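Side-chain contacts in cytochrome b5-domain protein (Methanococcoides burtonii, PDB 6VZ6), which binds heme b through two axial protein ligands in a cytochrome b5-type domain and probably serves in electron transfer: residues C21-A24 / V29-V32; T33-W38 / E68-V73; G41-M46 / A60-D65. All coordinates share one frame; numbering follows the deposited sequence.

Contact 1: residues C21-A24 / V29-V32. With HEM (protoporphyrin IX containing Fe), chain B.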
loop_
_atom_site.group_PDB
_atom_site.type_symbol
_atom_site.label_atom_id
_atom_site.label_comp_id
_atom_site.label_asym_id
_atom_site.label_seq_id
_atom_site.Cartn_x
_atom_site.Cartn_y
_atom_site.Cartn_z
ATOM N N CYS A 21 1.624 -6.878 2.313
ATOM C CA CYS A 21 1.381 -5.465 2.601
ATOM C C CYS A 21 1.117 -4.717 1.295
ATOM O O CYS A 21 2.042 -4.457 0.512
ATOM C CB CYS A 21 2.543 -4.836 3.361
ATOM S SG CYS A 21 2.104 -3.136 3.965
ATOM N N TYR A 22 -0.172 -4.438 1.053
ATOM C CA TYR A 22 -0.650 -3.659 -0.086
ATOM C C TYR A 22 -1.138 -2.305 0.402
ATOM O O TYR A 22 -1.526 -2.172 1.566
ATOM C CB TYR A 22 -1.832 -4.332 -0.781
ATOM C CG TYR A 22 -1.538 -5.653 -1.460
ATOM C CD1 TYR A 22 -0.229 -6.132 -1.621
ATOM C CD2 TYR A 22 -2.572 -6.405 -1.958
ATOM C CE1 TYR A 22 0.010 -7.353 -2.287
ATOM C CE2 TYR A 22 -2.347 -7.590 -2.613
ATOM C CZ TYR A 22 -1.068 -8.061 -2.763
ATOM O OH TYR A 22 -0.960 -9.237 -3.422
ATOM N N PHE A 23 -1.103 -1.305 -0.481
ATOM C CA PHE A 23 -1.866 -0.079 -0.250
ATOM C C PHE A 23 -2.368 0.452 -1.589
ATOM O O PHE A 23 -1.975 -0.014 -2.651
ATOM C CB PHE A 23 -1.078 0.997 0.532
ATOM C CG PHE A 23 0.220 1.402 -0.086
ATOM C CD1 PHE A 23 0.248 2.097 -1.282
ATOM C CD2 PHE A 23 1.432 1.108 0.553
ATOM C CE1 PHE A 23 1.457 2.464 -1.863
ATOM C CE2 PHE A 23 2.640 1.501 -0.007
ATOM C CZ PHE A 23 2.647 2.150 -1.234
ATOM N N ALA A 24 -3.278 1.408 -1.541
ATOM C CA ALA A 24 -3.745 2.051 -2.758
ATOM C C ALA A 24 -3.226 3.479 -2.825
ATOM O O ALA A 24 -3.013 4.145 -1.810
ATOM C CB ALA A 24 -5.267 2.020 -2.850
ATOM N N VAL A 29 -3.169 -0.361 -6.719
ATOM C CA VAL A 29 -2.809 -1.142 -5.537
ATOM C C VAL A 29 -1.363 -1.601 -5.701
ATOM O O VAL A 29 -1.020 -2.278 -6.674
ATOM C CB VAL A 29 -3.766 -2.322 -5.337
ATOM C CG1 VAL A 29 -3.291 -3.212 -4.201
ATOM C CG2 VAL A 29 -5.190 -1.837 -5.068
ATOM N N TYR A 30 -0.506 -1.163 -4.789
ATOM C CA TYR A 30 0.912 -1.462 -4.800
ATOM C C TYR A 30 1.209 -2.555 -3.795
ATOM O O TYR A 30 0.602 -2.601 -2.711
ATOM C CB TYR A 30 1.776 -0.243 -4.422
ATOM C CG TYR A 30 1.912 0.799 -5.507
ATOM C CD1 TYR A 30 3.051 0.902 -6.286
ATOM C CD2 TYR A 30 0.877 1.694 -5.740
ATOM C CE1 TYR A 30 3.132 1.887 -7.286
ATOM C CE2 TYR A 30 0.979 2.705 -6.752
ATOM C CZ TYR A 30 2.086 2.758 -7.501
ATOM O OH TYR A 30 2.146 3.743 -8.462
ATOM N N ASP A 31 2.199 -3.391 -4.128
ATOM C CA ASP A 31 2.700 -4.422 -3.206
ATOM C C ASP A 31 4.049 -3.974 -2.655
ATOM O O ASP A 31 5.033 -3.938 -3.403
ATOM C CB ASP A 31 2.842 -5.765 -3.926
ATOM C CG ASP A 31 3.349 -6.865 -3.019
ATOM O OD1 ASP A 31 3.609 -6.592 -1.824
ATOM O OD2 ASP A 31 3.469 -8.015 -3.503
ATOM N N VAL A 32 4.100 -3.613 -1.366
ATOM C CA VAL A 32 5.356 -3.179 -0.757
ATOM C C VAL A 32 5.843 -4.184 0.284
ATOM O O VAL A 32 6.660 -3.848 1.115
ATOM C CB VAL A 32 5.259 -1.764 -0.151
ATOM C CG1 VAL A 32 5.053 -0.763 -1.247
ATOM C CG2 VAL A 32 4.140 -1.699 0.883
HETATM C CHA HEM B . 9.887 5.917 1.724
HETATM C CHB HEM B . 8.516 8.436 5.541
HETATM C CHC HEM B . 3.937 8.261 4.119
HETATM C CHD HEM B . 5.263 5.157 0.656
HETATM C C1A HEM B . 9.929 6.710 2.827
HETATM C C2A HEM B . 11.120 7.261 3.424
HETATM C C3A HEM B . 10.724 7.950 4.509
HETATM C C4A HEM B . 9.284 7.847 4.594
HETATM C CMA HEM B . 11.560 8.752 5.526
HETATM C CAA HEM B . 12.543 7.020 2.853
HETATM C CBA HEM B . 13.411 8.266 2.836
HETATM C CGA HEM B . 13.030 9.043 1.629
HETATM O O1A HEM B . 12.637 8.369 0.657
HETATM O O2A HEM B . 13.116 10.306 1.650
HETATM C C1B HEM B . 7.170 8.592 5.468
HETATM C C2B HEM B . 6.442 9.265 6.462
HETATM C C3B HEM B . 5.163 9.266 6.119
HETATM C C4B HEM B . 5.044 8.528 4.874
HETATM C CMB HEM B . 7.060 9.939 7.695
HETATM C CAB HEM B . 4.162 10.066 6.976
HETATM C CBB HEM B . 3.197 10.765 6.363
HETATM C C1C HEM B . 3.896 7.419 3.036
HETATM C C2C HEM B . 2.716 7.109 2.242
HETATM C C3C HEM B . 3.085 6.234 1.286
HETATM C C4C HEM B . 4.508 5.984 1.444
HETATM C CMC HEM B . 1.323 7.692 2.538
HETATM C CAC HEM B . 2.280 5.525 0.151
HETATM C CBC HEM B . 1.235 6.060 -0.452
HETATM C C1D HEM B . 6.627 5.029 0.684
HETATM C C2D HEM B . 7.430 4.095 -0.089
HETATM C C3D HEM B . 8.712 4.321 0.184
HETATM C C4D HEM B . 8.744 5.375 1.165
HETATM C CMD HEM B . 6.864 3.062 -1.096
HETATM C CAD HEM B . 9.970 3.600 -0.371
HETATM C CBD HEM B . 10.189 2.332 0.452
HETATM C CGD HEM B . 11.450 1.589 0.061
HETATM O O1D HEM B . 11.678 0.468 0.561
HETATM O O2D HEM B . 12.191 2.082 -0.814
HETATM N NA HEM B . 8.829 7.092 3.543
HETATM N NB HEM B . 6.293 8.120 4.519
HETATM N NC HEM B . 4.976 6.736 2.504
HETATM N ND HEM B . 7.464 5.789 1.454
HETATM FE FE HEM B . 6.933 6.952 2.995
HETATM O O HOH W 1 1.517 -9.704 -4.462
#
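F23 turns one face of its ring to the heme, whose vinyl atom CAC lies 3.6 Å above the plane, offset toward the rim. Two neighbours approach it obliquely: V32 CG1 within 3.5 Å of F23 CE2, and Y30 CB within 3.7 Å of F23 CE1. The F23 and Y30 rings lie obliquely, planes 31° apart. On the other face, the Y22 ring meets D31 edge-on, CE1 3.5 Å from D31 CG and the carboxylate plane turned 67° from the ring. D31 CG stands anti to its backbone N (chi1 -180°), which brings the carboxylate across to that ring edge. One water hydrogen-bonds Y22 OH (2.7 Å) and donates to D31 OD2, while D31 OD1 bonds to T33. F23 and Y30, on the heme face, are the hydrogen-bonded antiparallel pair, Y30 N to F23 O at 2.8 Å and F23 N returning to Y30 O; V32 N to C21 O extends the pairing. An alanine in place of F23 is likely to open a gap beside the heme vinyl and leave V32 CG1 without its CE2 contact. Strand 22-25 edges its sheet beyond strand 28-31, which adjoins strand 72-76; L10 of helix 7-12 packs on Y22, A24 and V29.

Contact 2: residues T33-W38 / E68-V73. With HEM (protoporphyrin IX containing Fe), chain B.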
loop_
_atom_site.group_PDB
_atom_site.type_symbol
_atom_site.label_atom_id
_atom_site.label_comp_id
_atom_site.label_asym_id
_atom_site.label_seq_id
_atom_site.Cartn_x
_atom_site.Cartn_y
_atom_site.Cartn_z
ATOM N N THR A 33 5.358 -5.424 0.227
ATOM C CA THR A 33 5.688 -6.424 1.253
ATOM C C THR A 33 7.195 -6.512 1.491
ATOM O O THR A 33 7.637 -6.739 2.628
ATOM C CB THR A 33 5.162 -7.808 0.812
ATOM O OG1 THR A 33 3.768 -7.737 0.559
ATOM C CG2 THR A 33 5.436 -8.878 1.852
ATOM N N GLU A 34 7.974 -6.298 0.422
ATOM C CA GLU A 34 9.421 -6.433 0.398
ATOM C C GLU A 34 10.154 -5.233 0.955
ATOM O O GLU A 34 11.342 -5.330 1.239
ATOM C CB GLU A 34 9.896 -6.583 -1.064
ATOM C CG GLU A 34 9.317 -5.469 -2.068
ATOM C CD GLU A 34 7.903 -5.779 -2.639
ATOM O OE1 GLU A 34 7.763 -6.232 -3.783
ATOM O OE2 GLU A 34 6.917 -5.544 -1.975
ATOM N N SER A 35 9.499 -4.093 1.112
ATOM C CA SER A 35 10.201 -2.898 1.528
ATOM C C SER A 35 10.643 -3.013 2.986
ATOM O O SER A 35 9.855 -3.369 3.878
ATOM C CB SER A 35 9.308 -1.674 1.363
ATOM O OG SER A 35 9.834 -0.581 2.111
ATOM N N MET A 36 11.899 -2.670 3.231
ATOM C CA MET A 36 12.390 -2.601 4.599
ATOM C C MET A 36 11.712 -1.505 5.404
ATOM O O MET A 36 11.814 -1.522 6.629
ATOM C CB MET A 36 13.907 -2.364 4.605
ATOM C CG MET A 36 14.760 -3.540 4.102
ATOM S SD MET A 36 16.550 -3.283 4.302
ATOM C CE MET A 36 16.652 -1.536 4.712
ATOM N N LEU A 37 11.041 -0.544 4.758
ATOM C CA LEU A 37 10.309 0.496 5.476
ATOM C C LEU A 37 8.837 0.181 5.675
ATOM O O LEU A 37 8.107 1.012 6.247
ATOM C CB LEU A 37 10.444 1.832 4.761
ATOM C CG LEU A 37 11.880 2.254 4.470
ATOM C CD1 LEU A 37 12.016 3.622 3.879
ATOM C CD2 LEU A 37 12.696 2.193 5.768
ATOM N N TRP A 38 8.381 -0.990 5.254
ATOM C CA TRP A 38 7.006 -1.419 5.465
ATOM C C TRP A 38 6.955 -2.727 6.243
ATOM O O TRP A 38 6.021 -3.510 6.086
ATOM C CB TRP A 38 6.259 -1.546 4.134
ATOM C CG TRP A 38 5.887 -0.199 3.601
ATOM C CD1 TRP A 38 6.653 0.587 2.808
ATOM C CD2 TRP A 38 4.674 0.528 3.845
ATOM N NE1 TRP A 38 5.993 1.764 2.524
ATOM C CE2 TRP A 38 4.781 1.755 3.159
ATOM C CE3 TRP A 38 3.492 0.246 4.555
ATOM C CZ2 TRP A 38 3.776 2.728 3.193
ATOM C CZ3 TRP A 38 2.485 1.223 4.584
ATOM C CH2 TRP A 38 2.626 2.435 3.896
ATOM N N GLU A 68 7.667 4.112 -7.511
ATOM C CA GLU A 68 7.906 3.569 -8.842
ATOM C C GLU A 68 8.661 2.268 -8.817
ATOM O O GLU A 68 8.511 1.470 -9.743
ATOM C CB GLU A 68 8.663 4.580 -9.691
ATOM C CG GLU A 68 7.847 5.854 -9.881
ATOM C CD GLU A 68 8.424 6.791 -10.940
ATOM O OE1 GLU A 68 9.460 6.454 -11.560
ATOM O OE2 GLU A 68 7.827 7.861 -11.135
ATOM N N ASP A 69 9.420 2.018 -7.771
ATOM C CA ASP A 69 10.144 0.769 -7.624
ATOM C C ASP A 69 9.282 -0.389 -7.158
ATOM O O ASP A 69 9.822 -1.468 -6.974
ATOM C CB ASP A 69 11.300 0.958 -6.613
ATOM C CG ASP A 69 12.423 1.865 -7.149
ATOM O OD1 ASP A 69 12.679 1.869 -8.377
ATOM O OD2 ASP A 69 13.038 2.588 -6.336
ATOM N N PHE A 70 7.996 -0.205 -6.912
ATOM C CA PHE A 70 7.166 -1.298 -6.413
ATOM C C PHE A 70 6.083 -1.648 -7.415
ATOM O O PHE A 70 5.587 -0.784 -8.124
ATOM C CB PHE A 70 6.556 -0.959 -5.042
ATOM C CG PHE A 70 7.626 -0.850 -3.989
ATOM C CD1 PHE A 70 8.079 -1.991 -3.322
ATOM C CD2 PHE A 70 8.276 0.344 -3.769
ATOM C CE1 PHE A 70 9.120 -1.924 -2.405
ATOM C CE2 PHE A 70 9.333 0.426 -2.849
ATOM C CZ PHE A 70 9.755 -0.707 -2.186
ATOM N N PRO A 71 5.742 -2.923 -7.521
ATOM C CA PRO A 71 4.791 -3.345 -8.546
ATOM C C PRO A 71 3.358 -2.962 -8.202
ATOM O O PRO A 71 2.915 -3.001 -7.041
ATOM C CB PRO A 71 4.973 -4.860 -8.601
ATOM C CG PRO A 71 5.371 -5.229 -7.185
ATOM C CD PRO A 71 6.224 -4.053 -6.708
ATOM N N VAL A 72 2.641 -2.548 -9.246
ATOM C CA VAL A 72 1.195 -2.381 -9.176
ATOM C C VAL A 72 0.557 -3.730 -9.502
ATOM O O VAL A 72 0.796 -4.298 -10.570
ATOM C CB VAL A 72 0.733 -1.281 -10.134
ATOM C CG1 VAL A 72 -0.809 -1.248 -10.222
ATOM C CG2 VAL A 72 1.320 0.069 -9.661
ATOM N N VAL A 73 -0.208 -4.270 -8.554
ATOM C CA VAL A 73 -0.809 -5.607 -8.645
ATOM C C VAL A 73 -2.317 -5.556 -8.836
ATOM O O VAL A 73 -2.963 -6.606 -9.008
ATOM C CB VAL A 73 -0.438 -6.436 -7.409
ATOM C CG1 VAL A 73 1.076 -6.548 -7.288
ATOM C CG2 VAL A 73 -0.966 -5.822 -6.079
HETATM C CHA HEM B . 9.887 5.917 1.724
HETATM C CHB HEM B . 8.516 8.436 5.541
HETATM C CHC HEM B . 3.937 8.261 4.119
HETATM C CHD HEM B . 5.263 5.157 0.656
HETATM C C1A HEM B . 9.929 6.710 2.827
HETATM C C2A HEM B . 11.120 7.261 3.424
HETATM C C3A HEM B . 10.724 7.950 4.509
HETATM C C4A HEM B . 9.284 7.847 4.594
HETATM C CMA HEM B . 11.560 8.752 5.526
HETATM C CAA HEM B . 12.543 7.020 2.853
HETATM C CBA HEM B . 13.411 8.266 2.836
HETATM C CGA HEM B . 13.030 9.043 1.629
HETATM O O1A HEM B . 12.637 8.369 0.657
HETATM O O2A HEM B . 13.116 10.306 1.650
HETATM C C1B HEM B . 7.170 8.592 5.468
HETATM C C2B HEM B . 6.442 9.265 6.462
HETATM C C3B HEM B . 5.163 9.266 6.119
HETATM C C4B HEM B . 5.044 8.528 4.874
HETATM C CMB HEM B . 7.060 9.939 7.695
HETATM C CAB HEM B . 4.162 10.066 6.976
HETATM C CBB HEM B . 3.197 10.765 6.363
HETATM C C1C HEM B . 3.896 7.419 3.036
HETATM C C2C HEM B . 2.716 7.109 2.242
HETATM C C3C HEM B . 3.085 6.234 1.286
HETATM C C4C HEM B . 4.508 5.984 1.444
HETATM C CMC HEM B . 1.323 7.692 2.538
HETATM C CAC HEM B . 2.280 5.525 0.151
HETATM C CBC HEM B . 1.235 6.060 -0.452
HETATM C C1D HEM B . 6.627 5.029 0.684
HETATM C C2D HEM B . 7.430 4.095 -0.089
HETATM C C3D HEM B . 8.712 4.321 0.184
HETATM C C4D HEM B . 8.744 5.375 1.165
HETATM C CMD HEM B . 6.864 3.062 -1.096
HETATM C CAD HEM B . 9.970 3.600 -0.371
HETATM C CBD HEM B . 10.189 2.332 0.452
HETATM C CGD HEM B . 11.450 1.589 0.061
HETATM O O1D HEM B . 11.678 0.468 0.561
HETATM O O2D HEM B . 12.191 2.082 -0.814
HETATM N NA HEM B . 8.829 7.092 3.543
HETATM N NB HEM B . 6.293 8.120 4.519
HETATM N NC HEM B . 4.976 6.736 2.504
HETATM N ND HEM B . 7.464 5.789 1.454
HETATM FE FE HEM B . 6.933 6.952 2.995
#
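E34 and F70 supply much of the apolar meeting, sliding past each other in opposite directions. E34 CG comes to the edge of the phenyl ring, in its plane, 3.6 Å from F70 CE1. The chain bends at chi2 (-84°), and the carboxylate beyond stands nearly perpendicular to the ring, OE1 passing toward P71 CD. S35 adds its CB obliquely, 3.7 Å from F70 CZ. This is the propionate side of the heme pocket of the cytochrome b5 fold, where the loop after strand 28-31 and the approach to strand 72-76 converge on one carboxylate. The hydrogen bonding belongs to S35. With OG anti to the backbone N (chi1 163°), the hydroxyl donates to heme O1D at 2.6 Å and accepts from L37 N at 2.9 Å. The latter bond makes an ST turn, set within a type I turn from S35 to W38, so donor and acceptor roles of the hydroxyl are both used, which should hold its rotation. The heme also takes van der Waals contacts: F70 CZ lies 3.6 Å from O1D, L37 CD1 lies 3.6 Å from CAA of the other propionate, and W38 points its ring edge at the meso carbon CHD.

Contact 3: residues G41-M46 / A60-D65. With HEM (protoporphyrin IX containing Fe), chain B.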
loop_
_atom_site.group_PDB
_atom_site.type_symbol
_atom_site.label_atom_id
_atom_site.label_comp_id
_atom_site.label_asym_id
_atom_site.label_seq_id
_atom_site.Cartn_x
_atom_site.Cartn_y
_atom_site.Cartn_z
ATOM N N GLY A 41 3.904 -4.244 7.963
ATOM C CA GLY A 41 2.826 -3.395 7.491
ATOM C C GLY A 41 2.745 -2.056 8.196
ATOM O O GLY A 41 1.691 -1.415 8.168
ATOM N N ASP A 42 3.828 -1.619 8.832
ATOM C CA ASP A 42 3.862 -0.371 9.588
ATOM C C ASP A 42 4.946 0.508 8.973
ATOM O O ASP A 42 6.108 0.102 8.904
ATOM C CB ASP A 42 4.143 -0.634 11.069
ATOM C CG ASP A 42 3.008 -1.402 11.780
ATOM O OD1 ASP A 42 1.816 -1.052 11.589
ATOM O OD2 ASP A 42 3.322 -2.349 12.551
ATOM N N HIS A 43 4.569 1.710 8.532
ATOM C CA HIS A 43 5.476 2.631 7.860
ATOM C C HIS A 43 5.741 3.820 8.778
ATOM O O HIS A 43 4.865 4.674 8.965
ATOM C CB HIS A 43 4.861 3.068 6.542
ATOM C CG HIS A 43 5.764 3.886 5.674
ATOM N ND1 HIS A 43 7.019 3.471 5.290
ATOM C CD2 HIS A 43 5.550 5.063 5.036
ATOM C CE1 HIS A 43 7.555 4.370 4.481
ATOM N NE2 HIS A 43 6.691 5.362 4.330
ATOM N N GLN A 44 6.942 3.861 9.349
ATOM C CA GLN A 44 7.414 5.007 10.126
ATOM C C GLN A 44 6.506 5.347 11.303
ATOM O O GLN A 44 6.414 6.513 11.698
ATOM C CB GLN A 44 7.547 6.250 9.230
ATOM C CG GLN A 44 8.513 6.074 8.067
ATOM C CD GLN A 44 9.957 5.969 8.526
ATOM O OE1 GLN A 44 10.556 6.962 8.968
ATOM N NE2 GLN A 44 10.519 4.768 8.443
ATOM N N GLY A 45 5.806 4.362 11.846
ATOM C CA GLY A 45 4.954 4.574 13.000
ATOM C C GLY A 45 3.716 5.378 12.726
ATOM O O GLY A 45 2.991 5.708 13.666
ATOM N N MET A 46 3.453 5.719 11.465
ATOM C CA MET A 46 2.353 6.602 11.127
ATOM C C MET A 46 1.389 6.037 10.117
ATOM O O MET A 46 0.250 6.497 10.083
ATOM C CB MET A 46 2.888 7.924 10.563
ATOM C CG MET A 46 3.543 8.830 11.628
ATOM S SD MET A 46 4.037 10.320 10.849
ATOM C CE MET A 46 2.457 10.993 10.377
ATOM N N ALA A 60 3.556 13.161 3.313
ATOM C CA ALA A 60 4.780 12.377 3.359
ATOM C C ALA A 60 5.974 13.277 3.078
ATOM O O ALA A 60 5.859 14.252 2.331
ATOM C CB ALA A 60 4.752 11.245 2.344
ATOM N N PRO A 61 7.127 12.970 3.660
ATOM C CA PRO A 61 8.331 13.747 3.358
ATOM C C PRO A 61 9.013 13.309 2.079
ATOM O O PRO A 61 10.228 13.392 1.967
ATOM C CB PRO A 61 9.211 13.487 4.575
ATOM C CG PRO A 61 8.856 12.088 4.924
ATOM C CD PRO A 61 7.395 11.931 4.669
ATOM N N HIS A 62 8.246 12.841 1.109
ATOM C CA HIS A 62 8.776 12.436 -0.180
ATOM C C HIS A 62 7.706 12.673 -1.222
ATOM O O HIS A 62 6.530 12.861 -0.890
ATOM C CB HIS A 62 9.223 10.972 -0.169
ATOM C CG HIS A 62 8.243 10.014 0.447
ATOM N ND1 HIS A 62 7.050 9.689 -0.157
ATOM C CD2 HIS A 62 8.301 9.260 1.571
ATOM C CE1 HIS A 62 6.403 8.785 0.568
ATOM N NE2 HIS A 62 7.143 8.502 1.623
ATOM N N ASP A 63 8.140 12.759 -2.476
ATOM C CA ASP A 63 7.243 12.704 -3.633
ATOM C C ASP A 63 6.858 11.244 -3.905
ATOM O O ASP A 63 7.431 10.318 -3.321
ATOM C CB ASP A 63 7.904 13.281 -4.886
ATOM C CG ASP A 63 8.143 14.784 -4.793
ATOM O OD1 ASP A 63 7.423 15.476 -4.047
ATOM O OD2 ASP A 63 9.055 15.270 -5.488
ATOM N N ASP A 64 5.892 11.042 -4.804
ATOM C CA ASP A 64 5.395 9.698 -5.071
ATOM C C ASP A 64 6.325 8.911 -5.991
ATOM O O ASP A 64 6.038 7.742 -6.291
ATOM C CB ASP A 64 3.953 9.737 -5.619
ATOM C CG ASP A 64 3.806 10.445 -6.955
ATOM O OD1 ASP A 64 4.808 10.653 -7.639
ATOM O OD2 ASP A 64 2.639 10.773 -7.313
ATOM N N ASP A 65 7.480 9.488 -6.357
ATOM C CA ASP A 65 8.493 8.747 -7.108
ATOM C C ASP A 65 9.014 7.539 -6.332
ATOM O O ASP A 65 9.494 6.579 -6.943
ATOM C CB ASP A 65 9.650 9.685 -7.469
ATOM C CG ASP A 65 10.348 10.246 -6.240
ATOM O OD1 ASP A 65 9.656 10.810 -5.359
ATOM O OD2 ASP A 65 11.588 10.130 -6.150
HETATM C CHA HEM B . 9.887 5.917 1.724
HETATM C CHB HEM B . 8.516 8.436 5.541
HETATM C CHC HEM B . 3.937 8.261 4.119
HETATM C CHD HEM B . 5.263 5.157 0.656
HETATM C C1A HEM B . 9.929 6.710 2.827
HETATM C C2A HEM B . 11.120 7.261 3.424
HETATM C C3A HEM B . 10.724 7.950 4.509
HETATM C C4A HEM B . 9.284 7.847 4.594
HETATM C CMA HEM B . 11.560 8.752 5.526
HETATM C CAA HEM B . 12.543 7.020 2.853
HETATM C CBA HEM B . 13.411 8.266 2.836
HETATM C CGA HEM B . 13.030 9.043 1.629
HETATM O O1A HEM B . 12.637 8.369 0.657
HETATM O O2A HEM B . 13.116 10.306 1.650
HETATM C C1B HEM B . 7.170 8.592 5.468
HETATM C C2B HEM B . 6.442 9.265 6.462
HETATM C C3B HEM B . 5.163 9.266 6.119
HETATM C C4B HEM B . 5.044 8.528 4.874
HETATM C CMB HEM B . 7.060 9.939 7.695
HETATM C CAB HEM B . 4.162 10.066 6.976
HETATM C CBB HEM B . 3.197 10.765 6.363
HETATM C C1C HEM B . 3.896 7.419 3.036
HETATM C C2C HEM B . 2.716 7.109 2.242
HETATM C C3C HEM B . 3.085 6.234 1.286
HETATM C C4C HEM B . 4.508 5.984 1.444
HETATM C CMC HEM B . 1.323 7.692 2.538
HETATM C CAC HEM B . 2.280 5.525 0.151
HETATM C CBC HEM B . 1.235 6.060 -0.452
HETATM C C1D HEM B . 6.627 5.029 0.684
HETATM C C2D HEM B . 7.430 4.095 -0.089
HETATM C C3D HEM B . 8.712 4.321 0.184
HETATM C C4D HEM B . 8.744 5.375 1.165
HETATM C CMD HEM B . 6.864 3.062 -1.096
HETATM C CAD HEM B . 9.970 3.600 -0.371
HETATM C CBD HEM B . 10.189 2.332 0.452
HETATM C CGD HEM B . 11.450 1.589 0.061
HETATM O O1D HEM B . 11.678 0.468 0.561
HETATM O O2D HEM B . 12.191 2.082 -0.814
HETATM N NA HEM B . 8.829 7.092 3.543
HETATM N NB HEM B . 6.293 8.120 4.519
HETATM N NC HEM B . 4.976 6.736 2.504
HETATM N ND HEM B . 7.464 5.789 1.454
HETATM FE FE HEM B . 6.933 6.952 2.995
#
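H43 reaches over one face of the porphyrin edge-first, its imidazole NE2 bound to the heme iron at 2.1 Å, and H62 NE2 meets the same iron at 2.1 Å from the opposite face. This bis-histidine ligation is the hallmark of the cytochrome b5 fold, and the two segments barely touch except through the metal: the NE2 atoms of H43 and H62 lie 4.2 Å apart, almost in line with the iron. The imidazole planes are not parallel but turned about 55° from one another.

Each ring is held differently. H43 extends with CG anti to the backbone N (chi1 -173°) and bonds through ND1 to the carbonyl of L37, which would probably make the imidazole a somewhat stronger electron donor to the iron. Q44 CG rests over the centre of one face of H43, 4.0 Å above it, and W38 stacks on the other. H62 turns ND1 to the carbonyl of its own neighbour, D63 O, at 3.2 Å; the bond is bent, with the donor 52° out of the carbonyl plane. A60 CB sits over one face of H62, 3.5 Å above its plane and offset toward the rim. Further contacts with the heme come from both sides: M46 SD lies 3.9 Å from the vinyl atom CAB on the H43 side, and P61 CD 3.4 Å from pyrrole carbon C2B on the H62 side.

All three contacts meet the same heme, at different depths of the fold. Contact 1 is the buried one, near the chain's centre, its chemistry that of a sheet: paired backbones, apolar side chains toward the heme and a water-bridged polar pair on the other face. Contacts 2 and 3 are only partly buried and run mostly through loops, so side-chain bonds to the cofactor replace backbone pairing; a propionate is gripped in one, iron in the other. Contacts 1 and 2 share the sheet, since V29 O bonds to V73 N. Contacts 2 and 3 share a ligand's second shell through L37 and W38, whereas contact 1 meets contact 3 where C21 SG packs on G41.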